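Local coordinates for protein putative phosphomethylpyrimidine kinase (Bacteroides thetaiotaomicron, PDB 3MBH) that binds pyridoxal and probably transfers phosphate to it from ATP, acting as a pyridoxal kinase of the ribokinase clan, at residues A11-L16 against C39-A44; F57-D62 against L86-Q91. All blocks are in the same frame, centred on the assembly; numbering follows the deposited sequence.

Contact 1: A11-L16 against C39-A44. With PXL (3-hydroxy-5-(hydroxymethyl)-2-methylisonicotinaldehyde), chain G.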
# COMPACT_ATOMS: atom_id res chain seq x y z
N ALA A 11 28.31 3.36 -2.82
CA ALA A 11 29.09 3.84 -3.95
C ALA A 11 28.88 2.80 -5.09
O ALA A 11 29.19 1.62 -4.91
CB ALA A 11 30.60 3.99 -3.57
N ALA A 12 28.40 3.26 -6.25
CA ALA A 12 28.06 2.43 -7.38
C ALA A 12 29.06 2.64 -8.51
O ALA A 12 29.07 3.69 -9.16
CB ALA A 12 26.61 2.71 -7.85
N VAL A 13 29.93 1.66 -8.69
CA VAL A 13 31.03 1.69 -9.68
C VAL A 13 30.59 0.90 -10.95
O VAL A 13 30.85 -0.28 -11.09
CB VAL A 13 32.37 1.15 -9.08
CG1 VAL A 13 33.53 1.46 -10.05
CG2 VAL A 13 32.60 1.73 -7.63
N HIS A 14 29.87 1.61 -11.82
CA HIS A 14 29.24 1.07 -12.97
C HIS A 14 29.25 2.15 -14.03
O HIS A 14 29.45 3.33 -13.72
CB HIS A 14 27.76 0.73 -12.71
CG HIS A 14 27.54 -0.32 -11.66
ND1 HIS A 14 27.22 -1.62 -11.98
CD2 HIS A 14 27.49 -0.25 -10.31
CE1 HIS A 14 27.07 -2.33 -10.87
NE2 HIS A 14 27.23 -1.52 -9.84
N ASP A 15 29.03 1.75 -15.27
CA ASP A 15 28.85 2.67 -16.35
C ASP A 15 27.47 3.36 -16.38
O ASP A 15 26.50 2.94 -15.73
CB ASP A 15 29.13 1.94 -17.65
CG ASP A 15 28.04 0.96 -17.99
OD1 ASP A 15 28.15 -0.24 -17.56
OD2 ASP A 15 27.02 1.43 -18.58
N LEU A 16 27.39 4.46 -17.15
CA LEU A 16 26.15 5.15 -17.45
C LEU A 16 25.87 4.95 -18.92
O LEU A 16 26.62 5.44 -19.77
CB LEU A 16 26.23 6.63 -17.15
CG LEU A 16 24.90 7.46 -17.23
CD1 LEU A 16 23.96 7.11 -16.05
CD2 LEU A 16 25.14 8.93 -17.27
N CYS A 39 25.51 6.63 -4.92
CA CYS A 39 26.51 7.63 -5.27
C CYS A 39 27.35 7.06 -6.39
O CYS A 39 28.26 6.24 -6.15
CB CYS A 39 27.36 7.96 -4.07
SG CYS A 39 26.50 8.75 -2.75
N PRO A 40 27.09 7.50 -7.62
CA PRO A 40 27.78 6.92 -8.77
C PRO A 40 29.26 7.33 -8.90
O PRO A 40 29.59 8.53 -8.76
CB PRO A 40 27.01 7.45 -9.98
CG PRO A 40 26.31 8.69 -9.47
CD PRO A 40 26.06 8.48 -8.00
N LEU A 41 30.10 6.31 -9.12
CA LEU A 41 31.48 6.45 -9.60
C LEU A 41 31.48 5.85 -11.00
O LEU A 41 31.70 4.67 -11.16
CB LEU A 41 32.46 5.69 -8.73
CG LEU A 41 33.95 5.88 -9.06
CD1 LEU A 41 34.31 7.37 -9.00
CD2 LEU A 41 34.81 5.03 -8.11
N PRO A 42 31.20 6.67 -12.02
CA PRO A 42 30.93 6.16 -13.34
C PRO A 42 32.19 5.69 -14.07
O PRO A 42 33.21 6.36 -14.01
CB PRO A 42 30.28 7.37 -14.05
CG PRO A 42 30.89 8.57 -13.35
CD PRO A 42 31.02 8.14 -11.93
N THR A 43 32.13 4.50 -14.67
CA THR A 43 33.28 3.83 -15.28
C THR A 43 33.44 4.18 -16.75
O THR A 43 34.55 4.04 -17.32
CB THR A 43 33.17 2.33 -15.11
OG1 THR A 43 31.94 1.89 -15.74
CG2 THR A 43 33.16 1.93 -13.54
N ALA A 44 32.35 4.63 -17.36
CA ALA A 44 32.26 4.86 -18.80
C ALA A 44 30.92 5.53 -19.07
O ALA A 44 30.01 5.40 -18.28
CB ALA A 44 32.34 3.56 -19.61
OP4 PXL G . 26.10 -5.50 -16.53
C5A PXL G . 25.77 -5.68 -17.90
C5 PXL G . 26.29 -4.47 -18.69
C6 PXL G . 26.65 -3.25 -18.15
N1 PXL G . 27.12 -2.26 -18.90
C2 PXL G . 27.26 -2.27 -20.24
C3 PXL G . 26.89 -3.51 -20.94
C4 PXL G . 26.41 -4.64 -20.11
C4A PXL G . 25.95 -5.92 -20.65
O4A PXL G . 25.75 -5.87 -21.82
O3 PXL G . 27.01 -3.70 -22.26
C2A PXL G . 27.77 -0.99 -20.89
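Ala12 grips the neighbouring strand through both halves of its peptide: its N donates to Cys39 O at 3.0 Å, nearly straight at 167°, and its O accepts from Leu41 N at 2.8 Å. This is regular parallel pairing, and it continues through Thr43 N, which donates to His14 O, and through Leu16 N, which donates to Ala44 O at 3.0 Å. CA-H groups reinforce these bonds, with Val13 CA facing Leu41 O and Pro42 CA only 3.2 Å from His14 O.

At the far end the pairing delivers Asp15 to the pyridoxal pocket. With CG turned between its backbone N and carbonyl carbon (chi1 72°), the carboxylate leads away from residues 39-44, and OD1 stands 2.6 Å from the ligand ring nitrogen N1. The other oxygen, OD2, is held by the hydroxyls of Ser17 and Ser23, a second shell that should fix the tilt of the carboxylate. Thr43 OG1 lies close to Asp15 N at a poor angle for bonding; its hydrogen-bond partner is Tyr85 O.

Apolar packing fills in alongside. Val13 splits its branches: CG2 lies beside Leu41 CD2, pointing the same way, while CG1 meets Thr43 CG2 at 3.5 Å, the two side chains crossing at about a right angle.

The pair belongs to a beta-alpha-beta unit in which helix 24-33 links strands 9-17 and 37-40. Ala12 and Pro40 face that helix at Leu24, whereas Ala11 and Val13 pack against Phe98 of helix 91-102, and Leu41 against helix 64-73. Strand 80-83 pairs with the other edge of 9-17, and Pro42 touches Leu16 of the second subunit.

Contact 2: F57-D62 against L86-Q91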
# COMPACT_ATOMS: atom_id res chain seq x y z
N PHE A 57 31.11 5.17 -26.89
CA PHE A 57 31.84 4.74 -25.73
C PHE A 57 32.86 5.81 -25.30
O PHE A 57 33.69 6.23 -26.09
CB PHE A 57 32.57 3.43 -26.03
CG PHE A 57 33.27 2.87 -24.86
CD1 PHE A 57 32.58 2.15 -23.91
CD2 PHE A 57 34.62 3.12 -24.64
CE1 PHE A 57 33.20 1.64 -22.79
CE2 PHE A 57 35.26 2.62 -23.52
CZ PHE A 57 34.56 1.87 -22.60
N LEU A 58 32.78 6.26 -24.05
CA LEU A 58 33.77 7.12 -23.46
C LEU A 58 34.26 6.48 -22.13
O LEU A 58 33.49 6.33 -21.16
CB LEU A 58 33.19 8.51 -23.19
CG LEU A 58 34.18 9.53 -22.59
CD1 LEU A 58 35.34 9.94 -23.55
CD2 LEU A 58 33.41 10.73 -22.11
N ASP A 59 35.55 6.20 -22.10
CA ASP A 59 36.23 5.54 -20.99
C ASP A 59 36.45 6.60 -19.95
O ASP A 59 37.08 7.61 -20.24
CB ASP A 59 37.61 5.03 -21.51
CG ASP A 59 38.52 4.43 -20.40
OD1 ASP A 59 38.11 4.24 -19.23
OD2 ASP A 59 39.68 4.09 -20.73
N LEU A 60 35.98 6.40 -18.74
CA LEU A 60 36.17 7.43 -17.69
C LEU A 60 37.30 7.10 -16.66
O LEU A 60 37.34 7.72 -15.56
CB LEU A 60 34.85 7.72 -16.98
CG LEU A 60 33.72 8.36 -17.81
CD1 LEU A 60 32.46 8.39 -16.94
CD2 LEU A 60 34.11 9.76 -18.30
N THR A 61 38.19 6.17 -17.03
CA THR A 61 39.27 5.71 -16.15
C THR A 61 40.00 6.88 -15.53
O THR A 61 40.19 6.91 -14.32
CB THR A 61 40.31 4.82 -16.89
OG1 THR A 61 39.63 3.70 -17.48
CG2 THR A 61 41.50 4.33 -15.94
N ASP A 62 40.39 7.85 -16.35
CA ASP A 62 41.16 8.94 -15.81
C ASP A 62 40.39 9.99 -15.00
O ASP A 62 41.02 10.77 -14.29
CB ASP A 62 41.96 9.57 -16.91
CG ASP A 62 42.96 8.57 -17.51
OD1 ASP A 62 43.61 7.83 -16.75
OD2 ASP A 62 43.05 8.51 -18.76
N LEU A 86 33.18 -2.27 -15.86
CA LEU A 86 34.31 -1.35 -15.79
C LEU A 86 34.77 -0.96 -17.18
O LEU A 86 34.62 -1.70 -18.14
CB LEU A 86 35.48 -1.99 -15.03
CG LEU A 86 35.12 -2.52 -13.65
CD1 LEU A 86 36.36 -3.17 -12.94
CD2 LEU A 86 34.51 -1.44 -12.75
N GLY A 87 35.31 0.23 -17.31
CA GLY A 87 35.61 0.80 -18.62
C GLY A 87 36.97 0.54 -19.24
O GLY A 87 37.18 0.85 -20.41
N SER A 88 37.92 0.00 -18.46
CA SER A 88 39.19 -0.43 -19.01
C SER A 88 39.86 -1.37 -18.00
O SER A 88 39.50 -1.42 -16.85
CB SER A 88 40.13 0.78 -19.30
OG SER A 88 40.74 1.24 -18.08
N PRO A 89 40.88 -2.11 -18.42
CA PRO A 89 41.59 -2.94 -17.44
C PRO A 89 42.33 -2.17 -16.34
O PRO A 89 42.61 -2.74 -15.28
CB PRO A 89 42.57 -3.76 -18.29
CG PRO A 89 41.96 -3.67 -19.69
CD PRO A 89 41.28 -2.37 -19.80
N ARG A 90 42.67 -0.91 -16.59
CA ARG A 90 43.32 -0.05 -15.61
C ARG A 90 42.40 0.24 -14.39
O ARG A 90 42.85 0.61 -13.34
CB ARG A 90 43.76 1.26 -16.28
CG ARG A 90 44.90 1.07 -17.23
CD ARG A 90 45.21 2.22 -18.17
NE ARG A 90 44.19 2.28 -19.24
CZ ARG A 90 43.33 3.28 -19.42
NH1 ARG A 90 43.37 4.37 -18.68
NH2 ARG A 90 42.47 3.22 -20.43
N GLN A 91 41.10 0.09 -14.57
CA GLN A 91 40.17 0.39 -13.50
C GLN A 91 40.23 -0.61 -12.38
O GLN A 91 39.92 -0.27 -11.26
CB GLN A 91 38.73 0.51 -14.01
CG GLN A 91 38.60 1.63 -15.04
CD GLN A 91 37.18 2.00 -15.38
OE1 GLN A 91 36.24 1.44 -14.82
NE2 GLN A 91 37.01 2.89 -16.36
O HOH W 1 41.77 6.48 -19.89
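Asp59 and Gly87 approach to 5.3 Å between CA atoms where strand 57-59 runs out beside a type I turn, Ser88 to Gln91. From this meeting, side chains of both segments converge on the hydroxyl of Thr61. Gln91 NE2 donates to Thr61 OG1 at 3.0 Å and 164°, with the oxygen lying in the plane of the amide; Ser88 OG donates to the same atom at 2.8 Å. The amide is steadied from its other end, because Gly87 N donates to Gln91 OE1, though from well above the carbonyl plane.

Asp59 works in two directions. Its OD1 accepts from Thr61 N, closing an Asx turn as the strand ends, and receives a weak bond from Gln91 NE2. Its OD2 forms a salt bridge with Arg90 NH2 at 2.9 Å, the carboxylate and guanidinium planes being 63° apart. Across the turn, Ser88 OG also accepts a weak capping bond from Arg90 N, just ahead of helix 91-102.

A bend at chi3 (-75°) folds the Arg90 chain so that NH1 passes 3.3 Å from Thr61 CG2. NH1 also donates to a water 2.9 Å away, which bridges to Asp62 OD2; the direct salt bridge from NH1 to Asp62 OD1 is long. Farther back along the strand, Phe57 presents its ring edge to Gly87 O, with CZ at 3.6 Å.

Both segments of contact 1 precede those of contact 2 in the sequence, and the two centres lie about 11 Å apart; both contacts reach the same mixed sheet. They meet at Thr43, whose O accepts from both Leu60 N and Gln91 NE2, tying the first pairing to the turn before helix 91-102. Strand 44-46, parallel to 9-17, is antiparallel to 57-59, so the two contacts follow one another across the sheet. Contact 1 reaches pyridoxal directly through Asp15, whereas in contact 2 the Phe57 side chain stays about 6 Å from it. Both also touch the second subunit, so this part of the sheet contributes to a subunit interface as well as to the pocket.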